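Local structure of extracellular solute-binding protein family 1 (4R2F) at residues G205-I210 against K378-Q383; M212-G217 against A305-P310; G219-D224 against A392-G397; G225-L230 against T423-V428. The protein probably captures sugars outside the cell for uptake by a membrane transporter, and here holds the disaccharide laminaribiose. All blocks are in the same frame, centred on the assembly; numbering follows the deposited sequence.

Contact 1: G205-I210 against K378-Q383; sequences GNHLMI and KTFASQ. With BGC (beta-D-glucopyranose), chain B.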
loop_
_atom_site.group_PDB
_atom_site.type_symbol
_atom_site.label_atom_id
_atom_site.label_comp_id
_atom_site.label_asym_id
_atom_site.label_seq_id
_atom_site.Cartn_x
_atom_site.Cartn_y
_atom_site.Cartn_z
ATOM N N GLY A 205 5.310 -5.274 6.746
ATOM C CA GLY A 205 5.220 -5.393 8.200
ATOM C C GLY A 205 4.516 -4.210 8.822
ATOM O O GLY A 205 3.647 -4.387 9.689
ATOM N N ASN A 206 4.903 -3.008 8.392
ATOM C CA ASN A 206 4.235 -1.767 8.821
ATOM C C ASN A 206 2.746 -1.888 8.576
ATOM O O ASN A 206 1.928 -1.526 9.419
ATOM C CB ASN A 206 4.742 -0.569 8.022
ATOM C CG ASN A 206 6.147 -0.143 8.384
ATOM O OD1 ASN A 206 6.683 0.773 7.773
ATOM N ND2 ASN A 206 6.722 -0.745 9.407
ATOM N N HIS A 207 2.389 -2.422 7.412
ATOM C CA HIS A 207 1.010 -2.411 6.997
ATOM C C HIS A 207 0.206 -3.420 7.782
ATOM O O HIS A 207 -0.964 -3.193 8.074
ATOM C CB HIS A 207 0.900 -2.687 5.509
ATOM C CG HIS A 207 1.581 -1.661 4.659
ATOM N ND1 HIS A 207 1.766 -1.818 3.303
ATOM C CD2 HIS A 207 2.103 -0.446 4.972
ATOM C CE1 HIS A 207 2.381 -0.753 2.817
ATOM N NE2 HIS A 207 2.590 0.095 3.811
ATOM N N LEU A 208 0.857 -4.530 8.112
ATOM C CA LEU A 208 0.289 -5.542 8.951
ATOM C C LEU A 208 -0.068 -4.956 10.316
ATOM O O LEU A 208 -1.116 -5.263 10.842
ATOM C CB LEU A 208 1.269 -6.706 9.121
ATOM C CG LEU A 208 0.760 -7.893 9.921
ATOM C CD1 LEU A 208 -0.557 -8.457 9.381
ATOM C CD2 LEU A 208 1.834 -8.968 9.979
ATOM N N MET A 209 0.805 -4.134 10.889
ATOM C CA MET A 209 0.563 -3.585 12.252
ATOM C C MET A 209 -0.784 -2.850 12.228
ATOM O O MET A 209 -1.710 -3.156 13.007
ATOM C CB MET A 209 1.693 -2.641 12.700
ATOM C CG MET A 209 3.091 -3.255 12.908
ATOM S SD MET A 209 3.238 -4.612 14.092
ATOM C CE MET A 209 3.164 -6.028 13.012
ATOM N N ILE A 210 -0.918 -1.962 11.251
ATOM C CA ILE A 210 -2.109 -1.140 11.134
ATOM C C ILE A 210 -3.297 -1.957 10.667
ATOM O O ILE A 210 -4.390 -1.782 11.199
ATOM C CB ILE A 210 -1.925 0.069 10.190
ATOM C CG1 ILE A 210 -0.672 0.866 10.541
ATOM C CG2 ILE A 210 -3.164 0.977 10.241
ATOM C CD1 ILE A 210 -0.685 1.476 11.916
ATOM N N LYS A 378 -10.398 0.255 4.560
ATOM C CA LYS A 378 -10.142 1.489 5.316
ATOM C C LYS A 378 -8.688 1.926 5.107
ATOM O O LYS A 378 -7.827 1.114 4.745
ATOM C CB LYS A 378 -10.388 1.222 6.788
ATOM C CG LYS A 378 -11.866 1.092 7.157
ATOM C CD LYS A 378 -12.007 0.420 8.515
ATOM C CE LYS A 378 -13.440 0.402 9.036
ATOM N NZ LYS A 378 -13.757 1.632 9.805
ATOM N N THR A 379 -8.406 3.201 5.321
ATOM C CA THR A 379 -7.065 3.708 5.169
ATOM C C THR A 379 -6.425 3.932 6.533
ATOM O O THR A 379 -7.041 3.748 7.577
ATOM C CB THR A 379 -7.016 5.044 4.387
ATOM O OG1 THR A 379 -7.525 6.124 5.209
ATOM C CG2 THR A 379 -7.779 4.941 3.060
ATOM N N PHE A 380 -5.173 4.350 6.499
ATOM C CA PHE A 380 -4.453 4.797 7.698
ATOM C C PHE A 380 -5.174 5.910 8.485
ATOM O O PHE A 380 -4.843 6.116 9.643
ATOM C CB PHE A 380 -3.080 5.327 7.294
ATOM C CG PHE A 380 -1.988 4.276 7.169
ATOM C CD1 PHE A 380 -2.248 2.912 7.131
ATOM C CD2 PHE A 380 -0.675 4.700 7.039
ATOM C CE1 PHE A 380 -1.205 2.001 7.006
ATOM C CE2 PHE A 380 0.366 3.791 6.927
ATOM C CZ PHE A 380 0.096 2.451 6.899
ATOM N N ALA A 381 -6.104 6.653 7.864
ATOM C CA ALA A 381 -6.853 7.713 8.581
ATOM C C ALA A 381 -7.800 7.184 9.646
ATOM O O ALA A 381 -8.222 7.922 10.550
ATOM C CB ALA A 381 -7.635 8.582 7.593
ATOM N N SER A 382 -8.157 5.914 9.534
ATOM C CA SER A 382 -9.139 5.315 10.414
ATOM C C SER A 382 -8.759 5.540 11.865
ATOM O O SER A 382 -7.601 5.400 12.238
ATOM C CB SER A 382 -9.277 3.819 10.147
ATOM O OG SER A 382 -9.892 3.601 8.892
ATOM N N GLN A 383 -9.736 5.896 12.677
ATOM C CA GLN A 383 -11.164 5.847 12.325
ATOM C C GLN A 383 -11.733 7.132 11.714
ATOM O O GLN A 383 -12.931 7.244 11.547
ATOM C CB GLN A 383 -11.985 5.543 13.578
ATOM C CG GLN A 383 -11.363 4.516 14.494
ATOM C CD GLN A 383 -12.402 3.602 15.089
ATOM O OE1 GLN A 383 -12.841 2.640 14.454
ATOM N NE2 GLN A 383 -12.812 3.902 16.310
HETATM C C2 BGC B . 1.670 1.811 -0.537
HETATM C C3 BGC B . 1.860 3.323 -0.409
HETATM C C4 BGC B . 2.624 3.642 0.869
HETATM C C5 BGC B . 3.936 2.869 0.900
HETATM C C6 BGC B . 4.684 3.062 2.226
HETATM C C1 BGC B . 3.068 1.216 -0.572
HETATM O O2 BGC B . 0.947 1.483 -1.717
HETATM O O3 BGC B . 0.595 3.985 -0.400
HETATM O O4 BGC B . 2.948 5.026 0.901
HETATM O O5 BGC B . 3.696 1.473 0.694
HETATM O O6 BGC B . 3.944 2.547 3.354
#

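Contact 2: M212-G217 against A305-P310; sequences MMLNNG and AALIFP. With BGC (beta-D-glucopyranose), chain B.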
loop_
_atom_site.group_PDB
_atom_site.type_symbol
_atom_site.label_atom_id
_atom_site.label_comp_id
_atom_site.label_asym_id
_atom_site.label_seq_id
_atom_site.Cartn_x
_atom_site.Cartn_y
_atom_site.Cartn_z
ATOM N N MET A 212 -3.984 -5.001 11.385
ATOM C CA MET A 212 -4.550 -5.796 12.480
ATOM C C MET A 212 -5.291 -4.930 13.492
ATOM O O MET A 212 -6.314 -5.368 14.047
ATOM C CB MET A 212 -3.514 -6.689 13.165
ATOM C CG MET A 212 -2.944 -7.768 12.238
ATOM S SD MET A 212 -4.108 -9.043 11.712
ATOM C CE MET A 212 -4.061 -9.985 13.202
ATOM N N MET A 213 -4.813 -3.715 13.705
ATOM C CA MET A 213 -5.550 -2.739 14.541
ATOM C C MET A 213 -6.921 -2.489 13.896
ATOM O O MET A 213 -7.952 -2.578 14.558
ATOM C CB MET A 213 -4.771 -1.412 14.696
ATOM C CG MET A 213 -3.473 -1.467 15.520
ATOM S SD MET A 213 -2.573 0.100 15.506
ATOM C CE MET A 213 -0.910 -0.453 15.570
ATOM N N LEU A 214 -6.943 -2.210 12.593
ATOM C CA LEU A 214 -8.222 -1.949 11.901
ATOM C C LEU A 214 -9.160 -3.138 11.964
ATOM O O LEU A 214 -10.350 -2.989 12.203
ATOM C CB LEU A 214 -7.966 -1.565 10.446
ATOM C CG LEU A 214 -7.158 -0.290 10.236
ATOM C CD1 LEU A 214 -7.075 -0.017 8.746
ATOM C CD2 LEU A 214 -7.741 0.902 10.953
ATOM N N ASN A 215 -8.593 -4.328 11.803
ATOM C CA ASN A 215 -9.348 -5.563 11.870
ATOM C C ASN A 215 -9.996 -5.780 13.240
ATOM O O ASN A 215 -10.995 -6.466 13.339
ATOM C CB ASN A 215 -8.420 -6.714 11.504
ATOM C CG ASN A 215 -9.140 -7.985 11.109
ATOM O OD1 ASN A 215 -10.342 -8.160 11.316
ATOM N ND2 ASN A 215 -8.381 -8.901 10.538
ATOM N N ASN A 216 -9.466 -5.172 14.290
ATOM C CA ASN A 216 -10.089 -5.284 15.602
ATOM C C ASN A 216 -10.898 -4.055 16.007
ATOM O O ASN A 216 -11.122 -3.831 17.202
ATOM C CB ASN A 216 -9.005 -5.520 16.647
ATOM C CG ASN A 216 -9.545 -6.116 17.940
ATOM O OD1 ASN A 216 -10.503 -6.892 17.937
ATOM N ND2 ASN A 216 -8.883 -5.792 19.050
ATOM N N GLY A 217 -11.338 -3.259 15.033
ATOM C CA GLY A 217 -12.117 -2.063 15.323
ATOM C C GLY A 217 -11.284 -0.924 15.882
ATOM O O GLY A 217 -11.824 0.033 16.386
ATOM N N ALA A 305 -12.139 -5.716 8.576
ATOM C CA ALA A 305 -11.542 -4.602 7.833
ATOM C C ALA A 305 -10.471 -5.083 6.864
ATOM O O ALA A 305 -9.843 -6.117 7.091
ATOM C CB ALA A 305 -10.957 -3.575 8.781
ATOM N N ALA A 306 -10.294 -4.320 5.781
ATOM C CA ALA A 306 -9.161 -4.450 4.870
ATOM C C ALA A 306 -8.441 -3.113 4.831
ATOM O O ALA A 306 -9.062 -2.065 4.998
ATOM C CB ALA A 306 -9.628 -4.827 3.463
ATOM N N LEU A 307 -7.129 -3.164 4.657
ATOM C CA LEU A 307 -6.289 -1.969 4.558
ATOM C C LEU A 307 -6.116 -1.617 3.082
ATOM O O LEU A 307 -5.837 -2.495 2.268
ATOM C CB LEU A 307 -4.944 -2.231 5.187
ATOM C CG LEU A 307 -3.898 -1.133 5.053
ATOM C CD1 LEU A 307 -4.414 0.145 5.716
ATOM C CD2 LEU A 307 -2.608 -1.574 5.703
ATOM N N ILE A 308 -6.298 -0.339 2.752
ATOM C CA ILE A 308 -6.141 0.166 1.390
ATOM C C ILE A 308 -5.389 1.506 1.365
ATOM O O ILE A 308 -5.518 2.316 2.292
ATOM C CB ILE A 308 -7.518 0.267 0.699
ATOM C CG1 ILE A 308 -7.385 0.230 -0.827
ATOM C CG2 ILE A 308 -8.292 1.513 1.148
ATOM C CD1 ILE A 308 -8.738 0.010 -1.502
ATOM N N PHE A 309 -4.586 1.697 0.305
ATOM C CA PHE A 309 -3.799 2.910 0.046
ATOM C C PHE A 309 -4.317 3.558 -1.242
ATOM O O PHE A 309 -4.315 2.933 -2.301
ATOM C CB PHE A 309 -2.303 2.617 -0.087
ATOM C CG PHE A 309 -1.707 2.069 1.161
ATOM C CD1 PHE A 309 -1.783 0.711 1.425
ATOM C CD2 PHE A 309 -1.120 2.908 2.095
ATOM C CE1 PHE A 309 -1.266 0.178 2.606
ATOM C CE2 PHE A 309 -0.590 2.387 3.277
ATOM C CZ PHE A 309 -0.682 1.021 3.529
ATOM N N PRO A 310 -4.764 4.817 -1.147
ATOM C CA PRO A 310 -5.225 5.571 -2.297
ATOM C C PRO A 310 -4.076 6.221 -3.037
ATOM O O PRO A 310 -3.839 7.423 -2.902
ATOM C CB PRO A 310 -6.111 6.636 -1.655
ATOM C CG PRO A 310 -5.457 6.921 -0.358
ATOM C CD PRO A 310 -4.851 5.611 0.097
HETATM C C2 BGC B . 1.670 1.811 -0.537
HETATM C C3 BGC B . 1.860 3.323 -0.409
HETATM C C4 BGC B . 2.624 3.642 0.869
HETATM C C5 BGC B . 3.936 2.869 0.900
HETATM C C6 BGC B . 4.684 3.062 2.226
HETATM C C1 BGC B . 3.068 1.216 -0.572
HETATM O O2 BGC B . 0.947 1.483 -1.717
HETATM O O3 BGC B . 0.595 3.985 -0.400
HETATM O O4 BGC B . 2.948 5.026 0.901
HETATM O O5 BGC B . 3.696 1.473 0.694
HETATM O O6 BGC B . 3.944 2.547 3.354
#

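Contact 3: G219-D224 against A392-G397; sequences GVFTKD and AALDGG. With BGC (beta-D-glucopyranose), chain B.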
loop_
_atom_site.group_PDB
_atom_site.type_symbol
_atom_site.label_atom_id
_atom_site.label_comp_id
_atom_site.label_asym_id
_atom_site.label_seq_id
_atom_site.Cartn_x
_atom_site.Cartn_y
_atom_site.Cartn_z
ATOM N N GLY A 219 -7.382 1.440 15.339
ATOM C CA GLY A 219 -6.808 2.407 14.422
ATOM C C GLY A 219 -5.955 3.415 15.120
ATOM O O GLY A 219 -6.015 3.556 16.339
ATOM N N VAL A 220 -5.134 4.117 14.356
ATOM C CA VAL A 220 -4.257 5.114 14.938
ATOM C C VAL A 220 -5.022 6.348 15.449
ATOM O O VAL A 220 -4.560 7.025 16.375
ATOM C CB VAL A 220 -3.174 5.543 13.929
ATOM C CG1 VAL A 220 -2.372 6.711 14.466
ATOM C CG2 VAL A 220 -2.275 4.357 13.566
ATOM N N PHE A 221 -6.173 6.640 14.844
ATOM C CA PHE A 221 -6.881 7.893 15.103
ATOM C C PHE A 221 -8.306 7.678 15.597
ATOM O O PHE A 221 -8.936 6.633 15.351
ATOM C CB PHE A 221 -6.926 8.787 13.847
ATOM C CG PHE A 221 -5.592 9.084 13.247
ATOM C CD1 PHE A 221 -5.072 8.286 12.221
ATOM C CD2 PHE A 221 -4.868 10.195 13.648
ATOM C CE1 PHE A 221 -3.834 8.584 11.662
ATOM C CE2 PHE A 221 -3.648 10.490 13.085
ATOM C CZ PHE A 221 -3.126 9.687 12.087
ATOM N N THR A 222 -8.824 8.693 16.306
ATOM C CA THR A 222 -10.254 8.769 16.619
ATOM C C THR A 222 -11.025 9.175 15.369
ATOM O O THR A 222 -10.431 9.693 14.403
ATOM C CB THR A 222 -10.553 9.859 17.680
ATOM O OG1 THR A 222 -10.079 11.130 17.209
ATOM C CG2 THR A 222 -9.904 9.532 19.012
ATOM N N LYS A 223 -12.342 8.983 15.418
ATOM C CA LYS A 223 -13.279 9.532 14.415
ATOM C C LYS A 223 -12.977 10.972 13.975
ATOM O O LYS A 223 -13.137 11.309 12.794
ATOM C CB LYS A 223 -14.703 9.457 14.958
ATOM C CG LYS A 223 -15.347 8.088 14.816
ATOM C CD LYS A 223 -16.447 8.106 13.770
ATOM C CE LYS A 223 -17.668 8.839 14.300
ATOM N NZ LYS A 223 -18.853 8.572 13.453
ATOM N N ASP A 224 -12.538 11.803 14.923
ATOM C CA ASP A 224 -12.257 13.230 14.678
ATOM C C ASP A 224 -10.817 13.513 14.261
ATOM O O ASP A 224 -10.403 14.680 14.137
ATOM C CB ASP A 224 -12.685 14.131 15.876
ATOM C CG ASP A 224 -12.002 13.772 17.206
ATOM O OD1 ASP A 224 -12.023 12.593 17.612
ATOM O OD2 ASP A 224 -11.492 14.692 17.879
ATOM N N ALA A 392 1.174 11.347 5.960
ATOM C CA ALA A 392 2.474 11.264 5.333
ATOM C C ALA A 392 3.562 10.936 6.372
ATOM O O ALA A 392 4.430 10.083 6.129
ATOM C CB ALA A 392 2.801 12.547 4.605
ATOM N N ALA A 393 3.517 11.605 7.519
ATOM C CA ALA A 393 4.531 11.392 8.588
ATOM C C ALA A 393 4.366 10.027 9.257
ATOM O O ALA A 393 5.334 9.315 9.526
ATOM C CB ALA A 393 4.450 12.494 9.617
ATOM N N LEU A 394 3.117 9.637 9.462
ATOM C CA LEU A 394 2.835 8.317 9.953
ATOM C C LEU A 394 3.405 7.249 9.034
ATOM O O LEU A 394 4.147 6.390 9.472
ATOM C CB LEU A 394 1.340 8.131 10.146
ATOM C CG LEU A 394 0.836 6.709 10.311
ATOM C CD1 LEU A 394 1.405 6.090 11.567
ATOM C CD2 LEU A 394 -0.690 6.688 10.357
ATOM N N ASP A 395 3.072 7.332 7.756
ATOM C CA ASP A 395 3.410 6.295 6.780
ATOM C C ASP A 395 4.914 6.175 6.503
ATOM O O ASP A 395 5.447 5.075 6.453
ATOM C CB ASP A 395 2.659 6.602 5.475
ATOM C CG ASP A 395 2.900 5.579 4.383
ATOM O OD1 ASP A 395 2.770 4.373 4.658
ATOM O OD2 ASP A 395 3.175 5.986 3.239
ATOM N N GLY A 396 5.586 7.304 6.328
ATOM C CA GLY A 396 6.979 7.318 5.905
ATOM C C GLY A 396 8.019 7.448 7.010
ATOM O O GLY A 396 9.199 7.366 6.729
ATOM N N GLY A 397 7.583 7.657 8.250
ATOM C CA GLY A 397 8.497 8.037 9.324
ATOM C C GLY A 397 9.017 6.881 10.167
ATOM O O GLY A 397 8.558 5.731 10.084
HETATM C C2 BGC B . 1.670 1.811 -0.537
HETATM C C3 BGC B . 1.860 3.323 -0.409
HETATM C C4 BGC B . 2.624 3.642 0.869
HETATM C C5 BGC B . 3.936 2.869 0.900
HETATM C C6 BGC B . 4.684 3.062 2.226
HETATM C C1 BGC B . 3.068 1.216 -0.572
HETATM O O2 BGC B . 0.947 1.483 -1.717
HETATM O O3 BGC B . 0.595 3.985 -0.400
HETATM O O4 BGC B . 2.948 5.026 0.901
HETATM O O5 BGC B . 3.696 1.473 0.694
HETATM O O6 BGC B . 3.944 2.547 3.354
#

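Contact 4: G225-L230 against T423-V428; sequences GELDVL and TGLKSV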
loop_
_atom_site.group_PDB
_atom_site.type_symbol
_atom_site.label_atom_id
_atom_site.label_comp_id
_atom_site.label_asym_id
_atom_site.label_seq_id
_atom_site.Cartn_x
_atom_site.Cartn_y
_atom_site.Cartn_z
ATOM N N GLY A 225 -10.043 12.456 14.000
ATOM C CA GLY A 225 -8.690 12.657 13.490
ATOM C C GLY A 225 -7.657 12.914 14.573
ATOM O O GLY A 225 -6.524 13.305 14.257
ATOM N N GLU A 226 -8.026 12.672 15.839
ATOM C CA GLU A 226 -7.072 12.796 16.947
ATOM C C GLU A 226 -6.376 11.464 17.171
ATOM O O GLU A 226 -6.983 10.404 16.949
ATOM C CB GLU A 226 -7.776 13.238 18.253
ATOM C CG GLU A 226 -8.370 14.646 18.229
ATOM C CD GLU A 226 -7.341 15.729 17.915
ATOM O OE1 GLU A 226 -6.251 15.735 18.514
ATOM O OE2 GLU A 226 -7.613 16.584 17.050
ATOM N N LEU A 227 -5.133 11.518 17.643
ATOM C CA LEU A 227 -4.390 10.308 17.995
ATOM C C LEU A 227 -5.081 9.521 19.079
ATOM O O LEU A 227 -5.539 10.073 20.069
ATOM C CB LEU A 227 -2.968 10.644 18.423
ATOM C CG LEU A 227 -2.002 11.035 17.309
ATOM C CD1 LEU A 227 -0.697 11.563 17.881
ATOM C CD2 LEU A 227 -1.723 9.849 16.380
ATOM N N ASP A 228 -5.175 8.215 18.874
ATOM C CA ASP A 228 -5.765 7.314 19.850
ATOM C C ASP A 228 -5.001 5.964 19.865
ATOM O O ASP A 228 -5.606 4.883 19.823
ATOM C CB ASP A 228 -7.243 7.099 19.520
ATOM C CG ASP A 228 -8.006 6.373 20.624
ATOM O OD1 ASP A 228 -7.584 6.444 21.800
ATOM O OD2 ASP A 228 -9.023 5.715 20.304
ATOM N N VAL A 229 -3.681 6.045 19.959
ATOM C CA VAL A 229 -2.813 4.871 19.780
ATOM C C VAL A 229 -2.990 3.804 20.863
ATOM O O VAL A 229 -3.007 2.608 20.577
ATOM C CB VAL A 229 -1.353 5.313 19.688
ATOM C CG1 VAL A 229 -0.426 4.098 19.581
ATOM C CG2 VAL A 229 -1.198 6.222 18.485
ATOM N N LEU A 230 -3.182 4.240 22.099
ATOM C CA LEU A 230 -3.297 3.316 23.220
ATOM C C LEU A 230 -4.713 2.808 23.450
ATOM O O LEU A 230 -5.005 2.222 24.481
ATOM C CB LEU A 230 -2.730 3.970 24.488
ATOM C CG LEU A 230 -1.208 3.851 24.532
ATOM C CD1 LEU A 230 -0.557 5.023 25.260
ATOM C CD2 LEU A 230 -0.882 2.508 25.183
ATOM N N THR A 423 4.370 8.177 21.454
ATOM C CA THR A 423 5.338 9.197 21.727
ATOM C C THR A 423 6.104 9.607 20.492
ATOM O O THR A 423 6.345 10.795 20.294
ATOM C CB THR A 423 6.285 8.716 22.853
ATOM O OG1 THR A 423 5.496 8.539 24.038
ATOM C CG2 THR A 423 7.400 9.705 23.106
ATOM N N GLY A 424 6.501 8.653 19.657
ATOM C CA GLY A 424 7.263 9.005 18.435
ATOM C C GLY A 424 6.417 9.821 17.436
ATOM O O GLY A 424 6.888 10.764 16.793
ATOM N N LEU A 425 5.155 9.435 17.326
ATOM C CA LEU A 425 4.213 10.134 16.466
ATOM C C LEU A 425 3.970 11.562 16.962
ATOM O O LEU A 425 3.896 12.459 16.153
ATOM C CB LEU A 425 2.889 9.370 16.389
ATOM C CG LEU A 425 2.921 8.052 15.599
ATOM C CD1 LEU A 425 1.595 7.314 15.761
ATOM C CD2 LEU A 425 3.238 8.309 14.124
ATOM N N LYS A 426 3.886 11.778 18.277
ATOM C CA LYS A 426 3.710 13.141 18.808
ATOM C C LYS A 426 4.896 14.028 18.521
ATOM O O LYS A 426 4.718 15.217 18.314
ATOM C CB LYS A 426 3.342 13.136 20.294
ATOM C CG LYS A 426 1.899 12.711 20.472
ATOM C CD LYS A 426 1.500 12.355 21.886
ATOM C CE LYS A 426 0.096 11.778 21.850
ATOM N NZ LYS A 426 -0.284 11.125 23.123
ATOM N N SER A 427 6.092 13.453 18.432
ATOM C CA SER A 427 7.255 14.228 18.106
ATOM C C SER A 427 7.205 14.791 16.700
ATOM O O SER A 427 7.868 15.782 16.434
ATOM C CB SER A 427 8.505 13.388 18.255
ATOM O OG SER A 427 8.480 12.742 19.502
ATOM N N VAL A 428 6.458 14.158 15.784
ATOM C CA VAL A 428 6.527 14.538 14.346
ATOM C C VAL A 428 5.213 15.032 13.728
ATOM O O VAL A 428 5.205 15.913 12.879
ATOM C CB VAL A 428 7.112 13.397 13.457
ATOM C CG1 VAL A 428 8.575 13.132 13.804
ATOM C CG2 VAL A 428 6.297 12.123 13.589
#

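Contact 1: G205-I210 against K378-Q383
Phe380 reaches from its loop to helix 204-215, where its ring lies against Ile210 and His207. From CB the ring is swung to the side of the backbone N, with CG anti to the carbonyl carbon (chi1 -86°). On one flank CD1 meets the methyl CG2 of Ile210 at 3.8 Å and CE1 meets CG1 of the same isoleucine at 3.8 Å; at the far tip CZ comes to 4.0 Å from CD2 of His207. On the other flank CE2 lies 3.4 Å from OD1 of Asp395. Phe380 crosses both Ile210 and His207 at about a right angle.

The imidazole continues toward the sugar. His207 NE2 donates to O6 of the glucose over 2.8 Å, nearly straight at 172°, while His207 CE1 passes 3.3 Å from the glucose ring oxygen O5. ND1 is held by Arg156 NE, so both ring nitrogens are engaged and the rotation of the ring is fixed. A leucine in place of His207 would probably leave O6 without this donor and Arg156 without its acceptor. The Phe380 loop is itself shaped by a type I turn from Thr379 to Ser382, with Ala381 N bonded to Thr379 OG1 in an ST turn. Ile210 and Phe380 pack apolar groups behind His207, one of the residues of the glycan pocket, an arrangement in keeping with a sugar-binding protein of the extracellular solute-binding family.

Contact 2: M212-G217 against A305-P310
The Phe309 ring, two residues along the strand from the Leu307 that packs on Leu214, turns one face to the glucose. C2 of the sugar stands 3.8 Å above that face, offset toward the rim, and Phe309 CD2 comes within 3.2 Å of the hydroxyl O3. The rings of Phe380, edge-to-face, and His207, with planes about 40° apart, also meet it.

Farther back, the side chains that meet are aliphatic, and the Ala305 methyl also lies against backbone atoms of the helix end. Leu214 CD1 and Leu307 CD1 touch at 4.0 Å, the two side chains crossing at about a right angle; Leu307 gets there with CG anti to its backbone N (chi1 174°). Ala305 CB is 3.5 Å from the carbonyl O of Leu214 and 4.0 Å from CB of that residue. Gly217, at positive phi, closes the helix in a Schellman motif, with Gly217 N bonded to Leu214 O and Gly218 N to Met213 O.

The contact thus sets the C-terminal turn of helix 204-215 on the start of strand 306-316. Strand 377-378 pairs in parallel with that strand, strand 145-161 runs antiparallel to it, and helices 176-188 and 232-246 pack against Met212.

Contact 3: G219-D224 against A392-G397
The methyl CD2 of Leu394 touches both Val220 and Phe221. It lies 3.9 Å from CE1 of the Phe221 ring and 4.3 Å from CG2 of Val220. Phe221 and Leu394 approach from opposite directions, and the valine also backs the ring: Val220 CG1 sits 3.7 Å above one of its faces.

The next residue of the helix faces the ligand. Asp395 grips the glucose with both carboxylate oxygens, OD1 accepting from O6 and OD2 from O4, each over a short 2.5 Å. The carboxylate extends with CG anti to the backbone N (chi1 -179°), which carries it clear of the helix to span the two hydroxyls. O6, which also accepts from His207 NE2, is thereby gripped by two bonds, one accepted and one donated. An alanine in place of Asp395 would probably strip O4 and O6 of these acceptors and leave the hydroxymethyl group freer to turn.

Further out, Phe221 is fixed through its backbone, its N and O bonding to Ser382 and Gln383, while Val220 is bonded to Asp228. Phe80 and Phe380 touch the Asp395 side chain and probably help to place it.

Helix 389-396 therefore lies between the sugar and the loop that joins helices 204-215 and 232-246. Phe421 and Leu425 of helix 414-428 also cover Leu394, and Gly397, at the N-cap position, leads from helix 389-396 into helix 398-408.

Contact 4: G225-L230 against T423-V428
Leu227 and Leu425 come together with similar torsions, each placing CG anti to its own carbonyl carbon (chi1 -74° and -71°), which turns a methyl of each toward the other segment. There Leu227 CD2 and Leu425 CD1 meet at 4.2 Å. The same CD1 of Leu425 also lies 4.1 Å from CG2 of Val229, so one methyl of the helix meets two apolar residues of the loop.

The other branch of Leu227 turns to Lys426. Its CD1 sits 3.8 Å from CG and 4.1 Å from CE of the lysine, whose chain is extended beyond CG and slides past the leucine in the opposite direction. Only the methylene part of Lys426 is used here; the ammonium goes on to a salt bridge with Asp422, one turn back on the same helix. Thr423 O accepts from both OG and N of Ser427, which reach it from opposite faces of the carbonyl plane; the OG bond is 3.0 Å long.

The loop leading to helix 232-246 is thus laid over helix 414-428, with Val229 buried and Lys426 exposed. Across the contact the chemistry is dispersive: methyls and methylenes meet without a polar bond, and the lysine plays two parts, its stem covering Leu227 while its charge stays at the surface beside an aspartate. The contact is therefore probably held by burial of hydrocarbon, not by directional bonds.

In the fold
Contacts 1, 2 and 3 are buried and each reaches the bound glucose, whereas contact 4 is only partly buried, its centre about 21 Å from the centre of the chain. Contacts 1 and 2 share helix 204-215, and their other segments are joined by backbone pairing of Lys378 with Ala306 and Ile308. Contacts 3 and 4 use successive parts of the loop between helices 204-215 and 232-246, bonded between Val220 O and Asp228 N. Across all four, mainly apolar side chains meet, with no hydrogen bond between the paired segments. The neighbouring chemistry differs: polar groups and an aromatic face turned to sugar in contacts 1 to 3, a lysine-aspartate pair at the surface in contact 4.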